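Local coordinates for protein cytochrome P450 CYP260B1 (Sorangium cellulosum, PDB 5HIW) that belongs to the cytochrome P450 family and binds a haem group, protoporphyrin IX containing iron, within a mainly helical fold, at residues Met1-Asn6 and Arg27-Tyr32; Pro93-Arg98 and Asp197-Glu202; Pro370-Ala375 and Phe382-Ile387. One frame throughout, in Å; residues are numbered along the deposited sequence.

Overall arrangement
The three contacts follow in series along the chain. Contact 1 lies at strand 4-5, one of the two edge strands of the six-stranded mixed sheet. Contact 2 joins helices 93-113 and 199-209 on the other side of the chain's centre, with about 45 Å between contact centres. Contact 3, a separate two-stranded hairpin near the C-terminus, is closer to contact 1: their nearest atoms are about 8 Å apart. Helix 17-28, which leads into contact 1, supplies Phe-18 to meet the ring of Phe-382. Contacts 2 and 3 lie about 33 Å apart between centres, on opposite sides of the chain's centre; Leu-199 and Phe-382 stay about 7 and 10 Å from the haem without touching it.

Contact 1: residues Met1-Asn6 and Arg27-Tyr32; sequences MLPRKN and REHSVY
Lys-5 reaches out to His-29 past the CD2/CE2 side of the Tyr-32 ring and meets the imidazole at its edge. Its chain is extended beyond CG, which carries NZ to within 3.2 Å of His-29 ND1. NZ lies 13° out of the ring plane and is the donor, so ND1 acts as acceptor. A water fixes the same ammonium group a second time: it accepts from Lys-5 NZ at 2.9 Å and donates to the backbone His-29 O at 2.8 Å. Pro-3 takes a different approach to the imidazole, over one face. Its CG is nearest His-29 CD2 at 3.6 Å, a CH-pi contact displaced toward the rim. The Lys-5 chain runs at about a right angle to Tyr-32, with Lys-5 CB 3.7 Å from Tyr-32 CD2, while the tyrosine OH is hydrogen-bonded to Asp-34 OD2. Farther toward the N-terminus, Leu-2 CD1 packs on Val-31 CG1 at 3.9 Å. Backbone bonds from Pro-3 and Lys-5 to Phe-33, and from Lys-5 to Glu-35, pair the chains as parallel neighbours. The contact thus closes a beta-alpha-beta unit, strand 4-5, helix 17-28 and strand 31-34, at an edge strand of the mixed sheet.

Contact 2: residues Pro93-Arg98 and Asp197-Glu202; sequences PRVISR and DTLLGE
A salt-bridge network between two helices defines this contact: Arg-94 and Arg-98, one turn apart on helix 93-113, both reach Glu-202 in the first turn of helix 199-209. A bend at chi2 (-94°), with CG anti to the carbonyl carbon, turns the Glu-202 carboxylate toward them. The Arg-94 grip is two-pronged and end-on. Its NH2 donates to Glu-202 OE1 at 3.1 Å and its NH1 donates to Glu-202 OE2 at 3.2 Å, and both bonds are almost straight, the former at 175°. Each oxygen lies nearly in the guanidinium plane and is met on its syn side. The match is not fully coplanar, the two planes being turned 28° apart. Arg-98 is held differently: its NH1 offers Glu-202 OE2 only a bent, weak bond, and since it lies 2.8 Å from Arg-94 NH1, another donor, its placement is doubtful. OE2 thus takes a straight bond from Arg-94 and at most a weak one from Arg-98; both positive groups would be expected to favour the charged carboxylate.

Beside the charges is a small apolar contact, where Val-95 CG1 meets Leu-199 CD1 at 3.7 Å with the two side chains crossing at about a right angle. Val-95 CG2 also lies over one face of the Arg-94 guanidinium. Thr-198 N-caps the second helix, its OG1 accepting from Gly-201 N at 2.9 Å and fixing the turn that carries Glu-202. Leu-199 continues inward to Phe-140 of helix 130-140, and its side chain is about 7 Å from the haem. The result is a helix-to-helix salt-bridge network beside a single Val-Leu contact within the helical part of the P450 fold.

Contact 3: residues Pro370-Ala375 and Phe382-Ile387; sequences PTFSTA and FGPDQI
Ser-373 and Gly-383 form the hydrogen-bonded pair of a short antiparallel beta hairpin. Gly-383 N donates to Ser-373 O at 3.1 Å, and Ser-373 N returns a bond to Gly-383 O at 3.2 Å. The next pair, Phe-372 with Pro-384, is non-hydrogen-bonded, and its CA atoms are 4.5 Å apart. Here CA-H...O contacts, from Phe-372 CA to Gly-383 O and from Pro-384 CA to Thr-371 O, and side chains take over from N-H...O bonds: the Phe-372 ring lies against the proline, with its CE2 3.6 Å from Pro-384 CB, and Pro-384 CA sits over one of its faces. Phe-382 approaches the same phenylalanine from its other end, placing CZ 3.8 Å from Phe-372 CB. That reach follows from its chi1 of 173°, which sets CG anti to the backbone N. Farther along, Asp-385 N donates to Thr-371 O at 3.0 Å.

Val-242 of helix 232-245 packs on both Phe-372 and Pro-384, and Asn-239 ND2 hydrogen-bonds to Phe-382 O. Lys-13 holds the Thr-371 hydroxyl from the N-terminal region. At the turn, Ser-373 OG accepts from Ala-375 N, an ST turn. With its CG between the backbone N and the carbonyl carbon (chi1 67°), Asp-385 turns its carboxylate back to the facing chain, where OD1 takes the Thr-371 N-H at 3.0 Å, with the donor above the carboxylate plane, 59° out of it.

Contact 1: residues Met1-Asn6 and Arg27-Tyr32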
loop_
_atom_site.group_PDB
_atom_site.type_symbol
_atom_site.label_atom_id
_atom_site.label_comp_id
_atom_site.label_asym_id
_atom_site.label_seq_id
_atom_site.Cartn_x
_atom_site.Cartn_y
_atom_site.Cartn_z
ATOM N N MET A 1 29.148 -7.024 -15.121
ATOM C CA MET A 1 28.043 -8.028 -15.055
ATOM C C MET A 1 27.662 -8.395 -13.590
ATOM O O MET A 1 28.461 -8.935 -12.778
ATOM C CB MET A 1 28.408 -9.269 -15.905
ATOM C CG MET A 1 27.271 -9.798 -16.781
ATOM S SD MET A 1 27.983 -10.745 -18.140
ATOM C CE MET A 1 28.969 -12.007 -17.325
ATOM N N LEU A 2 26.431 -8.009 -13.247
ATOM C CA LEU A 2 25.768 -8.498 -12.065
ATOM C C LEU A 2 25.425 -9.950 -12.292
ATOM O O LEU A 2 25.165 -10.392 -13.410
ATOM C CB LEU A 2 24.467 -7.705 -11.749
ATOM C CG LEU A 2 24.566 -6.251 -11.273
ATOM C CD1 LEU A 2 23.244 -5.744 -10.758
ATOM C CD2 LEU A 2 25.548 -6.103 -10.157
ATOM N N PRO A 3 25.443 -10.722 -11.233
ATOM C CA PRO A 3 24.876 -12.018 -11.405
ATOM C C PRO A 3 23.400 -11.886 -11.746
ATOM O O PRO A 3 22.754 -10.899 -11.302
ATOM C CB PRO A 3 25.083 -12.657 -10.061
ATOM C CG PRO A 3 25.134 -11.535 -9.104
ATOM C CD PRO A 3 25.711 -10.392 -9.837
ATOM N N ARG A 4 22.833 -12.856 -12.454
ATOM C CA ARG A 4 21.435 -12.723 -12.908
ATOM C C ARG A 4 20.571 -13.885 -12.475
ATOM O O ARG A 4 21.006 -15.016 -12.445
ATOM C CB ARG A 4 21.351 -12.587 -14.420
ATOM C CG ARG A 4 22.198 -11.493 -15.013
ATOM C CD ARG A 4 22.320 -11.678 -16.505
ATOM N NE ARG A 4 21.175 -11.218 -17.254
ATOM C CZ ARG A 4 21.074 -9.986 -17.710
ATOM N NH1 ARG A 4 22.016 -9.091 -17.442
ATOM N NH2 ARG A 4 20.089 -9.666 -18.481
ATOM N N LYS A 5 19.317 -13.608 -12.089
ATOM C CA LYS A 5 18.403 -14.625 -11.600
ATOM C C LYS A 5 16.987 -14.191 -11.944
ATOM O O LYS A 5 16.815 -13.102 -12.492
ATOM C CB LYS A 5 18.518 -14.742 -10.066
ATOM C CG LYS A 5 19.926 -14.841 -9.526
ATOM C CD LYS A 5 19.858 -14.904 -7.999
ATOM C CE LYS A 5 21.255 -15.168 -7.458
ATOM N NZ LYS A 5 21.319 -15.337 -6.000
ATOM N N ASN A 6 16.006 -15.069 -11.781
ATOM C CA ASN A 6 14.599 -14.687 -12.058
ATOM C C ASN A 6 13.840 -15.105 -10.789
ATOM O O ASN A 6 13.484 -16.261 -10.632
ATOM C CB ASN A 6 14.007 -15.398 -13.312
ATOM C CG ASN A 6 12.607 -14.832 -13.699
ATOM O OD1 ASN A 6 11.858 -14.392 -12.845
ATOM N ND2 ASN A 6 12.277 -14.811 -14.984
ATOM N N ARG A 27 21.101 -14.261 0.939
ATOM C CA ARG A 27 22.300 -14.928 1.476
ATOM C C ARG A 27 23.320 -15.164 0.347
ATOM O O ARG A 27 24.490 -14.875 0.525
ATOM C CB ARG A 27 21.937 -16.213 2.233
ATOM C CG ARG A 27 21.338 -15.896 3.610
ATOM C CD ARG A 27 21.192 -17.058 4.599
ATOM N NE ARG A 27 20.561 -18.205 3.973
ATOM C CZ ARG A 27 19.255 -18.462 3.924
ATOM N NH1 ARG A 27 18.375 -17.636 4.479
ATOM N NH2 ARG A 27 18.835 -19.579 3.308
ATOM N N GLU A 28 22.896 -15.619 -0.823
ATOM C CA GLU A 28 23.876 -15.756 -1.919
ATOM C C GLU A 28 24.415 -14.447 -2.500
ATOM O O GLU A 28 25.604 -14.348 -2.691
ATOM C CB GLU A 28 23.378 -16.664 -3.047
ATOM C CG GLU A 28 22.822 -17.995 -2.560
ATOM C CD GLU A 28 23.932 -18.790 -1.915
ATOM O OE1 GLU A 28 24.922 -19.076 -2.652
ATOM O OE2 GLU A 28 23.874 -18.997 -0.668
ATOM N N HIS A 29 23.558 -13.509 -2.930
ATOM C CA HIS A 29 23.985 -12.174 -3.398
ATOM C C HIS A 29 22.903 -11.147 -2.961
ATOM O O HIS A 29 21.751 -11.338 -3.260
ATOM C CB HIS A 29 24.067 -12.060 -4.944
ATOM C CG HIS A 29 24.896 -13.123 -5.612
ATOM N ND1 HIS A 29 24.399 -14.376 -5.884
ATOM C CD2 HIS A 29 26.185 -13.127 -6.032
ATOM C CE1 HIS A 29 25.364 -15.123 -6.413
ATOM N NE2 HIS A 29 26.451 -14.378 -6.528
ATOM N N SER A 30 23.331 -10.021 -2.430
ATOM C CA SER A 30 22.419 -8.928 -2.165
ATOM C C SER A 30 21.881 -8.240 -3.416
ATOM O O SER A 30 20.657 -7.997 -3.517
ATOM C CB SER A 30 23.098 -7.912 -1.230
ATOM O OG SER A 30 22.176 -6.863 -0.879
ATOM N N VAL A 31 22.773 -7.928 -4.354
ATOM C CA VAL A 31 22.471 -7.189 -5.586
ATOM C C VAL A 31 22.642 -8.113 -6.805
ATOM O O VAL A 31 23.667 -8.798 -6.942
ATOM C CB VAL A 31 23.383 -5.922 -5.697
ATOM C CG1 VAL A 31 23.006 -5.078 -6.884
ATOM C CG2 VAL A 31 23.306 -5.090 -4.438
ATOM N N TYR A 32 21.639 -8.166 -7.652
ATOM C CA TYR A 32 21.559 -9.133 -8.757
ATOM C C TYR A 32 20.640 -8.540 -9.754
ATOM O O TYR A 32 19.878 -7.607 -9.422
ATOM C CB TYR A 32 21.111 -10.510 -8.275
ATOM C CG TYR A 32 19.631 -10.623 -8.173
ATOM C CD1 TYR A 32 18.973 -10.160 -7.033
ATOM C CD2 TYR A 32 18.883 -11.115 -9.191
ATOM C CE1 TYR A 32 17.581 -10.199 -6.933
ATOM C CE2 TYR A 32 17.512 -11.163 -9.109
ATOM C CZ TYR A 32 16.864 -10.702 -7.935
ATOM O OH TYR A 32 15.500 -10.627 -7.865
HETATM O O HOH W 1 20.325 -12.736 -5.183
#

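Contact 2: residues Pro93-Arg98 and Asp197-Glu202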
loop_
_atom_site.group_PDB
_atom_site.type_symbol
_atom_site.label_atom_id
_atom_site.label_comp_id
_atom_site.label_asym_id
_atom_site.label_seq_id
_atom_site.Cartn_x
_atom_site.Cartn_y
_atom_site.Cartn_z
ATOM N N PRO A 93 -2.845 12.446 14.040
ATOM C CA PRO A 93 -3.696 11.574 14.843
ATOM C C PRO A 93 -5.079 12.140 15.113
ATOM O O PRO A 93 -6.070 11.438 15.068
ATOM C CB PRO A 93 -2.879 11.372 16.139
ATOM C CG PRO A 93 -1.482 11.408 15.626
ATOM C CD PRO A 93 -1.470 12.508 14.587
ATOM N N ARG A 94 -5.185 13.417 15.370
ATOM C CA ARG A 94 -6.530 14.014 15.471
ATOM C C ARG A 94 -7.389 13.749 14.216
ATOM O O ARG A 94 -8.580 13.468 14.339
ATOM C CB ARG A 94 -6.344 15.527 15.597
ATOM C CG ARG A 94 -7.690 16.255 15.619
ATOM C CD ARG A 94 -7.451 17.780 15.497
ATOM N NE ARG A 94 -6.850 18.270 14.234
ATOM C CZ ARG A 94 -7.467 18.359 13.047
ATOM N NH1 ARG A 94 -8.698 17.940 12.876
ATOM N NH2 ARG A 94 -6.827 18.875 12.004
ATOM N N VAL A 95 -6.799 13.889 13.018
ATOM C CA VAL A 95 -7.572 13.734 11.757
ATOM C C VAL A 95 -7.977 12.268 11.585
ATOM O O VAL A 95 -9.146 11.941 11.220
ATOM C CB VAL A 95 -6.743 14.218 10.543
ATOM C CG1 VAL A 95 -7.512 13.896 9.264
ATOM C CG2 VAL A 95 -6.439 15.726 10.599
ATOM N N ILE A 96 -7.023 11.383 11.881
ATOM C CA ILE A 96 -7.238 9.972 11.759
ATOM C C ILE A 96 -8.395 9.598 12.635
ATOM O O ILE A 96 -9.268 8.895 12.210
ATOM C CB ILE A 96 -5.966 9.129 12.003
ATOM C CG1 ILE A 96 -4.820 9.480 11.082
ATOM C CG2 ILE A 96 -6.340 7.677 12.096
ATOM C CD1 ILE A 96 -5.088 9.117 9.642
ATOM N N SER A 97 -8.445 10.016 13.905
ATOM C CA SER A 97 -9.533 9.612 14.759
ATOM C C SER A 97 -10.857 10.233 14.284
ATOM O O SER A 97 -11.898 9.581 14.321
ATOM C CB SER A 97 -9.261 10.142 16.206
ATOM O OG SER A 97 -10.378 9.964 16.999
ATOM N N ARG A 98 -10.774 11.459 13.794
ATOM C CA ARG A 98 -11.994 12.119 13.282
ATOM C C ARG A 98 -12.653 11.299 12.207
ATOM O O ARG A 98 -13.891 11.118 12.229
ATOM C CB ARG A 98 -11.665 13.489 12.673
ATOM C CG ARG A 98 -12.922 14.181 12.102
ATOM C CD ARG A 98 -12.606 15.671 11.821
ATOM N NE ARG A 98 -12.164 16.178 13.130
ATOM C CZ ARG A 98 -11.586 17.352 13.397
ATOM N NH1 ARG A 98 -11.403 18.281 12.439
ATOM N NH2 ARG A 98 -11.211 17.590 14.668
ATOM N N ASP A 197 -17.117 19.160 6.291
ATOM C CA ASP A 197 -16.461 18.308 7.290
ATOM C C ASP A 197 -15.641 17.148 6.656
ATOM O O ASP A 197 -15.353 16.192 7.330
ATOM C CB ASP A 197 -17.534 17.700 8.230
ATOM C CG ASP A 197 -18.708 17.052 7.451
ATOM O OD1 ASP A 197 -18.630 16.990 6.189
ATOM O OD2 ASP A 197 -19.724 16.629 8.081
ATOM N N THR A 198 -15.270 17.198 5.379
ATOM C CA THR A 198 -14.578 16.031 4.834
ATOM C C THR A 198 -13.115 16.219 4.913
ATOM O O THR A 198 -12.612 17.337 5.195
ATOM C CB THR A 198 -14.943 15.850 3.357
ATOM O OG1 THR A 198 -14.345 16.932 2.633
ATOM C CG2 THR A 198 -16.453 15.716 3.164
ATOM N N LEU A 199 -12.362 15.159 4.588
ATOM C CA LEU A 199 -10.953 15.301 4.570
ATOM C C LEU A 199 -10.558 16.299 3.468
ATOM O O LEU A 199 -9.602 17.061 3.650
ATOM C CB LEU A 199 -10.248 13.959 4.333
ATOM C CG LEU A 199 -8.720 13.962 4.341
ATOM C CD1 LEU A 199 -8.147 14.478 5.692
ATOM C CD2 LEU A 199 -8.254 12.555 4.017
ATOM N N LEU A 200 -11.313 16.327 2.352
ATOM C CA LEU A 200 -10.925 17.225 1.250
ATOM C C LEU A 200 -11.107 18.590 1.859
ATOM O O LEU A 200 -10.321 19.508 1.616
ATOM C CB LEU A 200 -11.775 17.034 -0.035
ATOM C CG LEU A 200 -11.407 18.076 -1.095
ATOM C CD1 LEU A 200 -11.700 17.518 -2.493
ATOM C CD2 LEU A 200 -12.215 19.365 -0.871
ATOM N N GLY A 201 -12.113 18.750 2.667
ATOM C CA GLY A 201 -12.220 20.035 3.451
ATOM C C GLY A 201 -11.059 20.456 4.364
ATOM O O GLY A 201 -10.654 21.630 4.349
ATOM N N GLU A 202 -10.501 19.530 5.145
ATOM C CA GLU A 202 -9.304 19.795 5.956
ATOM C C GLU A 202 -8.134 20.137 5.020
ATOM O O GLU A 202 -7.255 20.929 5.369
ATOM C CB GLU A 202 -8.818 18.549 6.754
ATOM C CG GLU A 202 -9.754 17.985 7.835
ATOM C CD GLU A 202 -9.461 18.525 9.218
ATOM O OE1 GLU A 202 -8.370 19.135 9.375
ATOM O OE2 GLU A 202 -10.301 18.287 10.116
#

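Contact 3: residues Pro370-Ala375 and Phe382-Ile387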
loop_
_atom_site.group_PDB
_atom_site.type_symbol
_atom_site.label_atom_id
_atom_site.label_comp_id
_atom_site.label_asym_id
_atom_site.label_seq_id
_atom_site.Cartn_x
_atom_site.Cartn_y
_atom_site.Cartn_z
ATOM N N PRO A 370 -5.876 -20.595 -2.985
ATOM C CA PRO A 370 -5.356 -19.378 -3.597
ATOM C C PRO A 370 -3.883 -19.472 -4.034
ATOM O O PRO A 370 -3.095 -20.135 -3.336
ATOM C CB PRO A 370 -5.454 -18.357 -2.459
ATOM C CG PRO A 370 -6.257 -18.964 -1.377
ATOM C CD PRO A 370 -6.154 -20.459 -1.559
ATOM N N THR A 371 -3.474 -18.774 -5.119
ATOM C CA THR A 371 -2.073 -18.639 -5.459
ATOM C C THR A 371 -1.486 -17.236 -5.146
ATOM O O THR A 371 -2.099 -16.199 -5.531
ATOM C CB THR A 371 -1.872 -18.870 -6.963
ATOM O OG1 THR A 371 -2.411 -20.160 -7.321
ATOM C CG2 THR A 371 -0.444 -18.833 -7.321
ATOM N N PHE A 372 -0.318 -17.232 -4.519
ATOM C CA PHE A 372 0.466 -16.025 -4.140
ATOM C C PHE A 372 1.489 -15.741 -5.191
ATOM O O PHE A 372 2.245 -16.644 -5.606
ATOM C CB PHE A 372 1.123 -16.192 -2.757
ATOM C CG PHE A 372 0.103 -16.331 -1.664
ATOM C CD1 PHE A 372 -0.522 -17.522 -1.438
ATOM C CD2 PHE A 372 -0.319 -15.221 -0.944
ATOM C CE1 PHE A 372 -1.488 -17.657 -0.507
ATOM C CE2 PHE A 372 -1.306 -15.338 -0.018
ATOM C CZ PHE A 372 -1.938 -16.502 0.190
ATOM N N SER A 373 1.535 -14.473 -5.611
ATOM C CA SER A 373 2.493 -14.024 -6.608
ATOM C C SER A 373 2.718 -12.531 -6.451
ATOM O O SER A 373 2.058 -11.863 -5.618
ATOM C CB SER A 373 1.981 -14.286 -8.026
ATOM O OG SER A 373 1.054 -13.359 -8.394
ATOM N N THR A 374 3.629 -12.039 -7.259
ATOM C CA THR A 374 3.935 -10.598 -7.288
ATOM C C THR A 374 3.197 -9.886 -8.411
ATOM O O THR A 374 3.414 -8.665 -8.640
ATOM C CB THR A 374 5.398 -10.318 -7.435
ATOM O OG1 THR A 374 5.876 -10.958 -8.623
ATOM C CG2 THR A 374 6.172 -10.863 -6.276
ATOM N N ALA A 375 2.319 -10.616 -9.100
ATOM C CA ALA A 375 1.360 -9.951 -9.950
ATOM C C ALA A 375 -0.013 -10.542 -9.785
ATOM O O ALA A 375 -0.626 -10.965 -10.767
ATOM C CB ALA A 375 1.817 -9.998 -11.426
ATOM N N PHE A 382 2.418 -7.842 -3.673
ATOM C CA PHE A 382 2.517 -9.280 -3.365
ATOM C C PHE A 382 1.272 -9.744 -2.647
ATOM O O PHE A 382 0.815 -9.137 -1.653
ATOM C CB PHE A 382 3.734 -9.607 -2.530
ATOM C CG PHE A 382 3.761 -11.044 -2.075
ATOM C CD1 PHE A 382 4.135 -12.037 -2.985
ATOM C CD2 PHE A 382 3.300 -11.411 -0.847
ATOM C CE1 PHE A 382 4.095 -13.389 -2.615
ATOM C CE2 PHE A 382 3.307 -12.754 -0.446
ATOM C CZ PHE A 382 3.695 -13.744 -1.365
ATOM N N GLY A 383 0.639 -10.823 -3.095
ATOM C CA GLY A 383 -0.562 -11.213 -2.443
ATOM C C GLY A 383 -1.303 -12.388 -3.131
ATOM O O GLY A 383 -0.794 -12.871 -4.124
ATOM N N PRO A 384 -2.469 -12.729 -2.626
ATOM C CA PRO A 384 -3.289 -13.854 -3.089
ATOM C C PRO A 384 -4.170 -13.455 -4.226
ATOM O O PRO A 384 -4.568 -12.291 -4.355
ATOM C CB PRO A 384 -4.123 -14.213 -1.868
ATOM C CG PRO A 384 -4.375 -12.951 -1.213
ATOM C CD PRO A 384 -3.075 -12.180 -1.393
ATOM N N ASP A 385 -4.478 -14.436 -5.092
ATOM C CA ASP A 385 -5.476 -14.183 -6.119
ATOM C C ASP A 385 -6.877 -14.145 -5.689
ATOM O O ASP A 385 -7.721 -13.618 -6.445
ATOM C CB ASP A 385 -5.227 -15.109 -7.334
ATOM C CG ASP A 385 -5.464 -16.558 -7.044
ATOM O OD1 ASP A 385 -5.748 -16.988 -5.906
ATOM O OD2 ASP A 385 -5.347 -17.303 -8.022
ATOM N N GLN A 386 -7.182 -14.661 -4.500
ATOM C CA GLN A 386 -8.480 -14.607 -3.880
ATOM C C GLN A 386 -8.341 -15.064 -2.432
ATOM O O GLN A 386 -7.291 -15.655 -2.021
ATOM C CB GLN A 386 -9.566 -15.470 -4.589
ATOM C CG GLN A 386 -9.046 -16.877 -4.919
ATOM C CD GLN A 386 -10.174 -17.824 -5.281
ATOM O OE1 GLN A 386 -11.192 -17.809 -4.643
ATOM N NE2 GLN A 386 -9.981 -18.636 -6.271
ATOM N N ILE A 387 -9.377 -14.779 -1.660
ATOM C CA ILE A 387 -9.411 -15.012 -0.218
ATOM C C ILE A 387 -10.689 -15.696 0.154
ATOM O O ILE A 387 -11.617 -15.126 0.756
ATOM C CB ILE A 387 -9.203 -13.731 0.625
ATOM C CG1 ILE A 387 -7.994 -12.980 0.127
ATOM C CG2 ILE A 387 -8.979 -14.161 2.069
ATOM C CD1 ILE A 387 -7.988 -11.580 0.653
#